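Side-chain contacts in carbohydrate-binding protein (Flavonifractor plautii, PDB 6N1B), which binds the blood group B trisaccharide in its pocket and probably removes the acetyl group from the terminal N-acetylgalactosamine of the blood group A antigen: residues His54-Val59 with His272-Tyr277; Tyr67-Val72 with Thr351-Tyr356; Pro207-Asp212 with Phe218-Asn223. All coordinates share one frame; numbering follows the deposited sequence.

How the interactions relate
The three contacts lie in what the five successive antiparallel sheets identify as a five-bladed beta-propeller. Along the chain the order is 54-59, 67-72, 207-212, 218-223, 272-277, 351-356, so interactions 1 and 2 interleave, while interaction 3 is nested within the spans both of them close. Interactions 1 and 2 have centres about 8 Å apart and share the sheet in which strands 52-60 and 67-75 are neighbours. Interactions 1 and 3 have centres about 10 Å apart and meet where T208 reaches D274 and V275. Interactions 2 and 3, with centres about 17 Å apart, do not touch. Interaction 1 therefore sits at the metal-lined axis, between a contact joining two blades and one within a blade.

Interaction 1 (His54-Val59 with His272-Tyr277); sequences HPDVVV and HQDVQY. With CA (calcium ion), chain D; CA (calcium ion), chain C.
The ring of H54 meets that of H272, whose side chain lies near the bound alpha-galactose. The two ring centroids are 5.3 Å apart with planes at 74°, an oblique pairing in which CD2 of H272 lies at the edge of the H54 ring. H272 CG stands opposite its own carbonyl carbon (chi1 -82°), and the imidazole extends so that NE2 binds an ion modelled as calcium at 2.1 Å. Four waters and D120 complete that ion's ligands, and two of the waters lie in the plane of the H272 ring.

Further along, D56 carries the metal link between the segments. Its carboxylate chelates the other calcium through both oxygens, OD1 at 2.4 Å and OD2 at 2.6 Å. D274 binds the same ion through OD1 alone, at 2.4 Å, with its carboxylate plane 87° from that of D56. D56 OD1 and D274 OD1 are consequently only 3.1 Å apart, a pair of acceptors reconciled by the shared cation. A water on this ion donates to D274 OD2 at 2.6 Å, occupying the oxygen that the metal leaves. D122 adds another ligand, R336 and S338 bond to D56 OD1, and D274 has a further polar partner in F339.

No backbone hydrogen bonds join the segments: the CA atoms of D56 and D274 are 8.0 Å apart, so side chains and metal span the gap. Such a meeting of innermost strands from different blades is characteristic of the central channel of a beta-propeller, here with one calcium among carboxylates and another metal ion beside the bound trisaccharide.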
loop_
_atom_site.group_PDB
_atom_site.type_symbol
_atom_site.label_atom_id
_atom_site.label_comp_id
_atom_site.label_asym_id
_atom_site.label_seq_id
_atom_site.Cartn_x
_atom_site.Cartn_y
_atom_site.Cartn_z
ATOM N N HIS A 54 -5.824 -1.633 -0.916
ATOM C CA HIS A 54 -4.552 -1.046 -0.509
ATOM C C HIS A 54 -3.727 -1.901 0.474
ATOM O O HIS A 54 -3.419 -1.511 1.605
ATOM C CB HIS A 54 -4.747 0.365 0.021
ATOM C CG HIS A 54 -3.541 1.262 0.070
ATOM N ND1 HIS A 54 -2.379 1.110 0.832
ATOM C CD2 HIS A 54 -3.497 2.456 -0.618
ATOM C CE1 HIS A 54 -1.649 2.228 0.562
ATOM N NE2 HIS A 54 -2.293 2.996 -0.305
ATOM N N PRO A 55 -3.377 -3.120 0.018
ATOM C CA PRO A 55 -2.520 -3.918 0.823
ATOM C C PRO A 55 -1.120 -3.303 0.896
ATOM O O PRO A 55 -0.673 -2.715 -0.082
ATOM C CB PRO A 55 -2.461 -5.270 0.129
ATOM C CG PRO A 55 -2.604 -4.857 -1.327
ATOM C CD PRO A 55 -3.598 -3.724 -1.317
ATOM N N ASP A 56 -0.383 -3.685 1.947
ATOM C CA ASP A 56 1.067 -3.525 1.983
ATOM C C ASP A 56 1.695 -4.755 2.677
ATOM O O ASP A 56 1.311 -5.001 3.855
ATOM C CB ASP A 56 1.502 -2.214 2.618
ATOM C CG ASP A 56 2.926 -1.898 2.178
ATOM O OD1 ASP A 56 3.209 -1.875 0.963
ATOM O OD2 ASP A 56 3.824 -1.771 3.083
ATOM N N VAL A 57 2.505 -5.468 1.895
ATOM C CA VAL A 57 2.989 -6.731 2.392
ATOM C C VAL A 57 4.472 -6.629 2.728
ATOM O O VAL A 57 5.226 -5.966 2.002
ATOM C CB VAL A 57 2.771 -7.803 1.301
ATOM C CG1 VAL A 57 3.307 -9.155 1.722
ATOM C CG2 VAL A 57 1.278 -7.974 1.039
ATOM N N VAL A 58 4.871 -7.239 3.847
ATOM C CA VAL A 58 6.253 -7.389 4.260
ATOM C C VAL A 58 6.605 -8.887 4.181
ATOM O O VAL A 58 5.897 -9.688 4.776
ATOM C CB VAL A 58 6.477 -6.863 5.685
ATOM C CG1 VAL A 58 7.914 -7.151 6.117
ATOM C CG2 VAL A 58 6.156 -5.363 5.834
ATOM N N VAL A 59 7.623 -9.176 3.380
ATOM C CA VAL A 59 8.129 -10.548 3.239
ATOM C C VAL A 59 9.497 -10.653 3.895
ATOM O O VAL A 59 10.409 -9.967 3.463
ATOM C CB VAL A 59 8.209 -11.010 1.745
ATOM C CG1 VAL A 59 8.593 -12.501 1.676
ATOM C CG2 VAL A 59 6.882 -10.747 1.071
ATOM N N HIS A 272 -1.411 6.433 -6.453
ATOM C CA HIS A 272 -0.976 5.712 -5.270
ATOM C C HIS A 272 0.256 4.896 -5.686
ATOM O O HIS A 272 0.464 4.608 -6.869
ATOM C CB HIS A 272 -2.077 4.818 -4.683
ATOM C CG HIS A 272 -3.074 5.433 -3.820
ATOM N ND1 HIS A 272 -3.328 6.784 -3.744
ATOM C CD2 HIS A 272 -3.937 4.843 -2.941
ATOM C CE1 HIS A 272 -4.274 6.995 -2.819
ATOM N NE2 HIS A 272 -4.667 5.848 -2.302
ATOM N N GLN A 273 1.091 4.488 -4.718
ATOM C CA GLN A 273 2.366 3.824 -5.069
ATOM C C GLN A 273 2.942 3.043 -3.889
ATOM O O GLN A 273 2.628 3.328 -2.742
ATOM C CB GLN A 273 3.407 4.841 -5.540
ATOM C CG GLN A 273 3.711 5.962 -4.522
ATOM C CD GLN A 273 2.690 7.095 -4.469
ATOM O OE1 GLN A 273 2.181 7.542 -5.539
ATOM N NE2 GLN A 273 2.390 7.595 -3.234
ATOM N N ASP A 274 3.806 2.076 -4.265
ATOM C CA ASP A 274 4.606 1.296 -3.293
ATOM C C ASP A 274 6.016 1.288 -3.897
ATOM O O ASP A 274 6.221 1.045 -5.068
ATOM C CB ASP A 274 4.078 -0.141 -3.165
ATOM C CG ASP A 274 4.790 -0.951 -2.099
ATOM O OD1 ASP A 274 5.089 -0.366 -1.009
ATOM O OD2 ASP A 274 4.985 -2.167 -2.291
ATOM N N VAL A 275 6.964 1.466 -2.993
ATOM C CA VAL A 275 8.429 1.451 -3.377
ATOM C C VAL A 275 9.163 0.369 -2.603
ATOM O O VAL A 275 8.888 0.135 -1.432
ATOM C CB VAL A 275 9.084 2.818 -3.138
ATOM C CG1 VAL A 275 10.569 2.824 -3.526
ATOM C CG2 VAL A 275 8.332 3.914 -3.895
ATOM N N GLN A 276 10.136 -0.272 -3.264
ATOM C CA GLN A 276 11.080 -1.183 -2.614
ATOM C C GLN A 276 12.499 -0.823 -3.050
ATOM O O GLN A 276 12.711 -0.528 -4.215
ATOM C CB GLN A 276 10.812 -2.629 -3.012
ATOM C CG GLN A 276 9.524 -3.223 -2.485
ATOM C CD GLN A 276 9.680 -3.692 -1.092
ATOM O OE1 GLN A 276 10.245 -4.775 -0.830
ATOM N NE2 GLN A 276 9.267 -2.848 -0.099
ATOM N N TYR A 277 13.450 -0.933 -2.105
ATOM C CA TYR A 277 14.848 -1.058 -2.537
ATOM C C TYR A 277 15.074 -2.593 -2.844
ATOM O O TYR A 277 14.746 -3.402 -1.939
ATOM C CB TYR A 277 15.870 -0.509 -1.550
ATOM C CG TYR A 277 17.246 -0.619 -2.145
ATOM C CD1 TYR A 277 17.722 0.289 -3.147
ATOM C CD2 TYR A 277 18.094 -1.665 -1.757
ATOM C CE1 TYR A 277 18.975 0.106 -3.767
ATOM C CE2 TYR A 277 19.349 -1.811 -2.322
ATOM C CZ TYR A 277 19.775 -0.991 -3.317
ATOM O OH TYR A 277 20.987 -1.137 -3.925
HETATM CA CA CA D . 5.502 -1.100 1.262
HETATM CA CA CA C . -6.093 5.712 -0.776
HETATM O O HOH W 1 6.185 -2.881 -0.100
HETATM O O HOH W 2 -7.776 5.860 -1.847
HETATM O O HOH W 3 -6.122 3.559 -0.788
HETATM O O HOH W 4 -7.845 5.678 0.460
HETATM O O HOH W 5 -5.948 7.838 -0.564
#

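Interaction 2 (Tyr67-Val72 with Thr351-Tyr356); sequences YRYWAV and TMRVWY
Y69 OH receives two hydrogen bonds from the guanidinium group of R353, one from NH1 at 2.9 Å and one from NH2 at 3.1 Å. The grip is end-on, with both nitrogens directed at one oxygen. The NH1 bond, with an N-H...O angle of 156°, is the straighter, and the oxygen lies close to the guanidinium plane. The phenol ring is turned 77° from that plane, so the two flat groups cross nearly at right angles. A bend in the arginine chain at chi3 (65°) brings this end round to the tyrosine. Outside the pair, R353 NH1 forms a salt bridge with E342 and NE bonds to the hydroxyl of Y391, so the guanidinium is tethered on several sides.

W355 packs alongside the polar pair. Its CH2 atom sits 3.9 Å above one face of the R353 guanidinium plane, toward the rim, while CZ2 approaches Y69 CE2 at 4.2 Å in an oblique apolar contact. The indole is itself fixed by a hydrogen bond from NE1 to G94 O and an edge-to-face pairing with Y391.

The contact thus joins two blades: strand 67-75, lying between strands 52-60 and 87-91, faces strand 351-361, lying between 385-395 and 333-342. V59 and V57 of strand 52-60 line the same seam, against Y69 and W355 respectively.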
loop_
_atom_site.group_PDB
_atom_site.type_symbol
_atom_site.label_atom_id
_atom_site.label_comp_id
_atom_site.label_asym_id
_atom_site.label_seq_id
_atom_site.Cartn_x
_atom_site.Cartn_y
_atom_site.Cartn_z
ATOM N N TYR A 67 5.543 -15.925 11.662
ATOM C CA TYR A 67 5.190 -15.853 10.234
ATOM C C TYR A 67 6.219 -15.054 9.408
ATOM O O TYR A 67 6.688 -14.002 9.919
ATOM C CB TYR A 67 3.812 -15.191 10.036
ATOM C CG TYR A 67 2.686 -15.918 10.692
ATOM C CD1 TYR A 67 2.115 -16.994 10.025
ATOM C CD2 TYR A 67 2.209 -15.570 11.927
ATOM C CE1 TYR A 67 1.132 -17.726 10.676
ATOM C CE2 TYR A 67 1.110 -16.228 12.523
ATOM C CZ TYR A 67 0.593 -17.319 11.885
ATOM O OH TYR A 67 -0.437 -18.020 12.483
ATOM N N ARG A 68 6.493 -15.475 8.216
ATOM C CA ARG A 68 7.400 -14.763 7.341
ATOM C C ARG A 68 6.675 -13.669 6.523
ATOM O O ARG A 68 7.351 -12.773 5.971
ATOM C CB ARG A 68 8.091 -15.712 6.294
ATOM C CG ARG A 68 9.071 -16.630 6.971
ATOM C CD ARG A 68 9.820 -17.416 5.834
ATOM N NE ARG A 68 10.450 -18.628 6.324
ATOM C CZ ARG A 68 11.302 -19.339 5.553
ATOM N NH1 ARG A 68 11.628 -18.910 4.306
ATOM N NH2 ARG A 68 11.743 -20.496 6.036
ATOM N N TYR A 69 5.328 -13.688 6.445
ATOM C CA TYR A 69 4.567 -12.672 5.701
ATOM C C TYR A 69 3.681 -11.960 6.669
ATOM O O TYR A 69 2.892 -12.540 7.447
ATOM C CB TYR A 69 3.701 -13.275 4.652
ATOM C CG TYR A 69 4.386 -14.086 3.595
ATOM C CD1 TYR A 69 4.797 -15.402 3.795
ATOM C CD2 TYR A 69 4.575 -13.635 2.265
ATOM C CE1 TYR A 69 5.326 -16.190 2.789
ATOM C CE2 TYR A 69 5.058 -14.371 1.251
ATOM C CZ TYR A 69 5.453 -15.669 1.519
ATOM O OH TYR A 69 5.912 -16.455 0.476
ATOM N N TRP A 70 3.721 -10.607 6.595
ATOM C CA TRP A 70 2.852 -9.705 7.400
ATOM C C TRP A 70 2.233 -8.709 6.448
ATOM O O TRP A 70 2.987 -8.208 5.566
ATOM C CB TRP A 70 3.643 -9.007 8.490
ATOM C CG TRP A 70 3.986 -9.993 9.585
ATOM C CD1 TRP A 70 4.998 -10.932 9.609
ATOM C CD2 TRP A 70 3.195 -10.206 10.763
ATOM N NE1 TRP A 70 4.847 -11.709 10.720
ATOM C CE2 TRP A 70 3.788 -11.288 11.474
ATOM C CE3 TRP A 70 2.082 -9.597 11.321
ATOM C CZ2 TRP A 70 3.244 -11.776 12.681
ATOM C CZ3 TRP A 70 1.580 -10.042 12.541
ATOM C CH2 TRP A 70 2.165 -11.111 13.187
ATOM N N ALA A 71 0.952 -8.398 6.592
ATOM C CA ALA A 71 0.333 -7.426 5.740
ATOM C C ALA A 71 -0.484 -6.471 6.588
ATOM O O ALA A 71 -1.191 -6.861 7.519
ATOM C CB ALA A 71 -0.513 -8.069 4.634
ATOM N N VAL A 72 -0.463 -5.192 6.163
ATOM C CA VAL A 72 -1.461 -4.209 6.620
ATOM C C VAL A 72 -2.367 -3.869 5.438
ATOM O O VAL A 72 -1.927 -3.969 4.283
ATOM C CB VAL A 72 -0.746 -2.973 7.199
ATOM C CG1 VAL A 72 0.044 -2.170 6.123
ATOM C CG2 VAL A 72 -1.742 -2.046 7.994
ATOM N N THR A 351 11.808 -13.051 -9.026
ATOM C CA THR A 351 10.405 -13.157 -9.308
ATOM C C THR A 351 9.704 -11.925 -8.671
ATOM O O THR A 351 9.880 -11.655 -7.521
ATOM C CB THR A 351 9.863 -14.456 -8.708
ATOM O OG1 THR A 351 10.524 -15.593 -9.252
ATOM C CG2 THR A 351 8.390 -14.599 -8.964
ATOM N N MET A 352 8.880 -11.261 -9.517
ATOM C CA MET A 352 8.064 -10.130 -9.052
ATOM C C MET A 352 6.766 -10.726 -8.472
ATOM O O MET A 352 5.980 -11.328 -9.244
ATOM C CB MET A 352 7.792 -9.199 -10.180
ATOM C CG MET A 352 8.984 -8.359 -10.425
ATOM S SD MET A 352 9.399 -7.041 -9.317
ATOM C CE MET A 352 8.153 -5.839 -9.699
ATOM N N ARG A 353 6.528 -10.487 -7.194
ATOM C CA ARG A 353 5.334 -10.954 -6.452
ATOM C C ARG A 353 4.501 -9.740 -6.147
ATOM O O ARG A 353 5.001 -8.856 -5.446
ATOM C CB ARG A 353 5.697 -11.737 -5.242
ATOM C CG ARG A 353 6.578 -12.971 -5.541
ATOM C CD ARG A 353 6.864 -13.799 -4.331
ATOM N NE ARG A 353 5.663 -14.397 -3.793
ATOM C CZ ARG A 353 5.665 -15.070 -2.654
ATOM N NH1 ARG A 353 6.735 -15.259 -1.982
ATOM N NH2 ARG A 353 4.492 -15.601 -2.153
ATOM N N VAL A 354 3.251 -9.675 -6.648
ATOM C CA VAL A 354 2.465 -8.453 -6.581
ATOM C C VAL A 354 1.149 -8.731 -5.953
ATOM O O VAL A 354 0.312 -9.495 -6.524
ATOM C CB VAL A 354 2.316 -7.755 -7.932
ATOM C CG1 VAL A 354 1.517 -6.473 -7.812
ATOM C CG2 VAL A 354 3.722 -7.542 -8.573
ATOM N N TRP A 355 0.835 -8.152 -4.824
ATOM C CA TRP A 355 -0.517 -8.175 -4.162
ATOM C C TRP A 355 -1.186 -6.941 -4.641
ATOM O O TRP A 355 -0.809 -5.812 -4.291
ATOM C CB TRP A 355 -0.369 -8.277 -2.653
ATOM C CG TRP A 355 0.210 -9.586 -2.180
ATOM C CD1 TRP A 355 -0.526 -10.636 -1.753
ATOM C CD2 TRP A 355 1.601 -9.988 -2.095
ATOM N NE1 TRP A 355 0.343 -11.672 -1.458
ATOM C CE2 TRP A 355 1.641 -11.298 -1.615
ATOM C CE3 TRP A 355 2.838 -9.352 -2.354
ATOM C CZ2 TRP A 355 2.825 -11.987 -1.460
ATOM C CZ3 TRP A 355 3.993 -10.007 -2.168
ATOM C CH2 TRP A 355 3.989 -11.334 -1.732
ATOM N N TYR A 356 -2.181 -7.091 -5.561
ATOM C CA TYR A 356 -2.846 -5.966 -6.168
ATOM C C TYR A 356 -4.235 -5.789 -5.685
ATOM O O TYR A 356 -4.985 -6.777 -5.593
ATOM C CB TYR A 356 -2.784 -6.000 -7.708
ATOM C CG TYR A 356 -3.715 -6.940 -8.459
ATOM C CD1 TYR A 356 -3.342 -8.267 -8.699
ATOM C CD2 TYR A 356 -4.837 -6.494 -8.997
ATOM C CE1 TYR A 356 -4.150 -9.118 -9.494
ATOM C CE2 TYR A 356 -5.625 -7.282 -9.810
ATOM C CZ TYR A 356 -5.310 -8.562 -10.093
ATOM O OH TYR A 356 -6.038 -9.378 -10.893
#

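Interaction 3 (Pro207-Asp212 with Phe218-Asn223); sequences PTIVYD and FILWAN
A beta hairpin pairs P207-D212 with F218-N223 in one blade of the propeller, strand 207-212 forming the sheet's inner edge. The segment axes run at 160°, close to antiparallel. T208 faces W221 and V210 faces I219 as hydrogen-bonded pairs, each closed by two N-H...O bonds; T208 N to W221 O and W221 N to T208 O are both 2.9 Å. I209 with L220 and Y211 with F218 are the alternating non-hydrogen-bonded pairs, where CA-H...O contacts reinforce the register; I209 CA approaches I219 O at 3.1 Å.

On the face carrying I209, L220, Y211 and F218, the two aromatic rings meet edge-to-face, with planes at 63° and centroids 4.9 Å apart. The edge of Y211 points at the face of F218, with Y211 CD1 over the centre of the phenylalanine ring, 3.5 Å above its plane. Alongside, I209 CD1 packs on L220 CD1 at 3.8 Å. This face lies against strand 116-126, through I209 on V124 and F218 on N126.

The other face, with T208, V210, I219 and W221, turns toward strand 269-278. Here a chi1 of 176° swings T208 OG1 over beside its carbonyl carbon, where it takes a hydrogen bond from V275 N and is also hydrogen-bonded to calcium ligands D122 and D274, making it a second-shell residue of that metal site. W221 NE1 is held by G309 O, which fixes the far side of the indole. The benzo side of the same ring turns back across the hairpin: its CZ3 touches V210 CG2 at 3.8 Å, V210 CB lies in the ring plane at its edge, and CE3 comes within 3.4 Å of T208 O.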
loop_
_atom_site.group_PDB
_atom_site.type_symbol
_atom_site.label_atom_id
_atom_site.label_comp_id
_atom_site.label_asym_id
_atom_site.label_seq_id
_atom_site.Cartn_x
_atom_site.Cartn_y
_atom_site.Cartn_z
ATOM N N PRO A 207 1.435 7.116 1.447
ATOM C CA PRO A 207 2.867 7.077 1.906
ATOM C C PRO A 207 3.501 5.724 1.776
ATOM O O PRO A 207 2.836 4.703 2.100
ATOM C CB PRO A 207 2.708 7.507 3.397
ATOM C CG PRO A 207 1.364 7.086 3.795
ATOM C CD PRO A 207 0.523 7.381 2.566
ATOM N N THR A 208 4.712 5.636 1.315
ATOM C CA THR A 208 5.390 4.359 1.172
ATOM C C THR A 208 6.788 4.567 1.681
ATOM O O THR A 208 7.475 5.534 1.257
ATOM C CB THR A 208 5.255 3.786 -0.249
ATOM O OG1 THR A 208 5.993 2.587 -0.380
ATOM C CG2 THR A 208 5.727 4.704 -1.340
ATOM N N ILE A 209 7.254 3.694 2.572
ATOM C CA ILE A 209 8.521 3.847 3.291
ATOM C C ILE A 209 9.510 2.751 2.967
ATOM O O ILE A 209 9.128 1.580 2.863
ATOM C CB ILE A 209 8.204 3.911 4.810
ATOM C CG1 ILE A 209 7.329 5.064 5.203
ATOM C CG2 ILE A 209 9.536 3.975 5.596
ATOM C CD1 ILE A 209 5.807 4.956 4.948
ATOM N N VAL A 210 10.751 3.121 2.802
ATOM C CA VAL A 210 11.899 2.217 2.627
ATOM C C VAL A 210 13.022 2.727 3.496
ATOM O O VAL A 210 13.288 3.915 3.592
ATOM C CB VAL A 210 12.362 2.170 1.145
ATOM C CG1 VAL A 210 13.702 1.420 0.968
ATOM C CG2 VAL A 210 11.308 1.590 0.267
ATOM N N TYR A 211 13.712 1.783 4.149
ATOM C CA TYR A 211 15.024 2.071 4.767
ATOM C C TYR A 211 16.111 1.885 3.794
ATOM O O TYR A 211 16.335 0.823 3.251
ATOM C CB TYR A 211 15.233 1.193 6.009
ATOM C CG TYR A 211 16.580 1.591 6.659
ATOM C CD1 TYR A 211 16.636 2.737 7.421
ATOM C CD2 TYR A 211 17.730 0.835 6.512
ATOM C CE1 TYR A 211 17.837 3.147 8.025
ATOM C CE2 TYR A 211 18.927 1.189 7.121
ATOM C CZ TYR A 211 18.981 2.346 7.823
ATOM O OH TYR A 211 20.129 2.771 8.465
ATOM N N ASP A 212 16.821 3.014 3.468
ATOM C CA ASP A 212 17.983 3.004 2.616
ATOM C C ASP A 212 19.245 2.643 3.499
ATOM O O ASP A 212 19.651 3.493 4.305
ATOM C CB ASP A 212 18.146 4.361 1.943
ATOM C CG ASP A 212 19.421 4.575 1.108
ATOM O OD1 ASP A 212 20.394 3.937 1.321
ATOM O OD2 ASP A 212 19.372 5.521 0.197
ATOM N N PHE A 218 15.650 6.595 6.559
ATOM C CA PHE A 218 14.326 6.224 6.086
ATOM C C PHE A 218 13.855 7.225 5.024
ATOM O O PHE A 218 14.081 8.454 5.190
ATOM C CB PHE A 218 13.305 6.174 7.258
ATOM C CG PHE A 218 13.588 5.093 8.266
ATOM C CD1 PHE A 218 14.537 5.215 9.255
ATOM C CD2 PHE A 218 12.892 3.887 8.174
ATOM C CE1 PHE A 218 14.759 4.231 10.189
ATOM C CE2 PHE A 218 13.123 2.880 9.132
ATOM C CZ PHE A 218 14.064 3.080 10.110
ATOM N N ILE A 219 13.152 6.741 4.016
ATOM C CA ILE A 219 12.590 7.528 2.960
ATOM C C ILE A 219 11.116 7.272 2.877
ATOM O O ILE A 219 10.687 6.095 2.910
ATOM C CB ILE A 219 13.287 7.291 1.601
ATOM C CG1 ILE A 219 14.805 7.312 1.738
ATOM C CG2 ILE A 219 12.782 8.265 0.591
ATOM C CD1 ILE A 219 15.566 6.944 0.484
ATOM N N LEU A 220 10.317 8.318 2.726
ATOM C CA LEU A 220 8.868 8.193 2.577
ATOM C C LEU A 220 8.469 8.948 1.307
ATOM O O LEU A 220 8.807 10.139 1.173
ATOM C CB LEU A 220 8.162 8.755 3.808
ATOM C CG LEU A 220 6.612 8.680 3.853
ATOM C CD1 LEU A 220 6.151 8.708 5.331
ATOM C CD2 LEU A 220 5.909 9.767 3.087
ATOM N N TRP A 221 7.833 8.283 0.342
ATOM C CA TRP A 221 7.276 8.913 -0.832
ATOM C C TRP A 221 5.757 9.001 -0.707
ATOM O O TRP A 221 5.116 8.090 -0.156
ATOM C CB TRP A 221 7.563 8.119 -2.095
ATOM C CG TRP A 221 9.030 7.983 -2.447
ATOM C CD1 TRP A 221 9.750 8.722 -3.351
ATOM C CD2 TRP A 221 9.973 6.969 -1.962
ATOM N NE1 TRP A 221 11.031 8.275 -3.426
ATOM C CE2 TRP A 221 11.208 7.194 -2.594
ATOM C CE3 TRP A 221 9.907 5.978 -1.027
ATOM C CZ2 TRP A 221 12.324 6.419 -2.356
ATOM C CZ3 TRP A 221 11.018 5.207 -0.771
ATOM C CH2 TRP A 221 12.206 5.412 -1.413
ATOM N N ALA A 222 5.185 10.105 -1.129
ATOM C CA ALA A 222 3.757 10.300 -1.049
ATOM C C ALA A 222 3.293 11.124 -2.248
ATOM O O ALA A 222 4.100 11.836 -2.863
ATOM C CB ALA A 222 3.338 10.974 0.275
ATOM N N ASN A 223 1.994 11.025 -2.589
ATOM C CA ASN A 223 1.443 11.784 -3.724
ATOM C C ASN A 223 0.745 13.035 -3.218
ATOM O O ASN A 223 -0.149 13.004 -2.364
ATOM C CB ASN A 223 0.499 10.900 -4.521
ATOM C CG ASN A 223 -0.065 11.550 -5.715
ATOM O OD1 ASN A 223 0.584 12.462 -6.291
ATOM N ND2 ASN A 223 -1.215 11.096 -6.171
#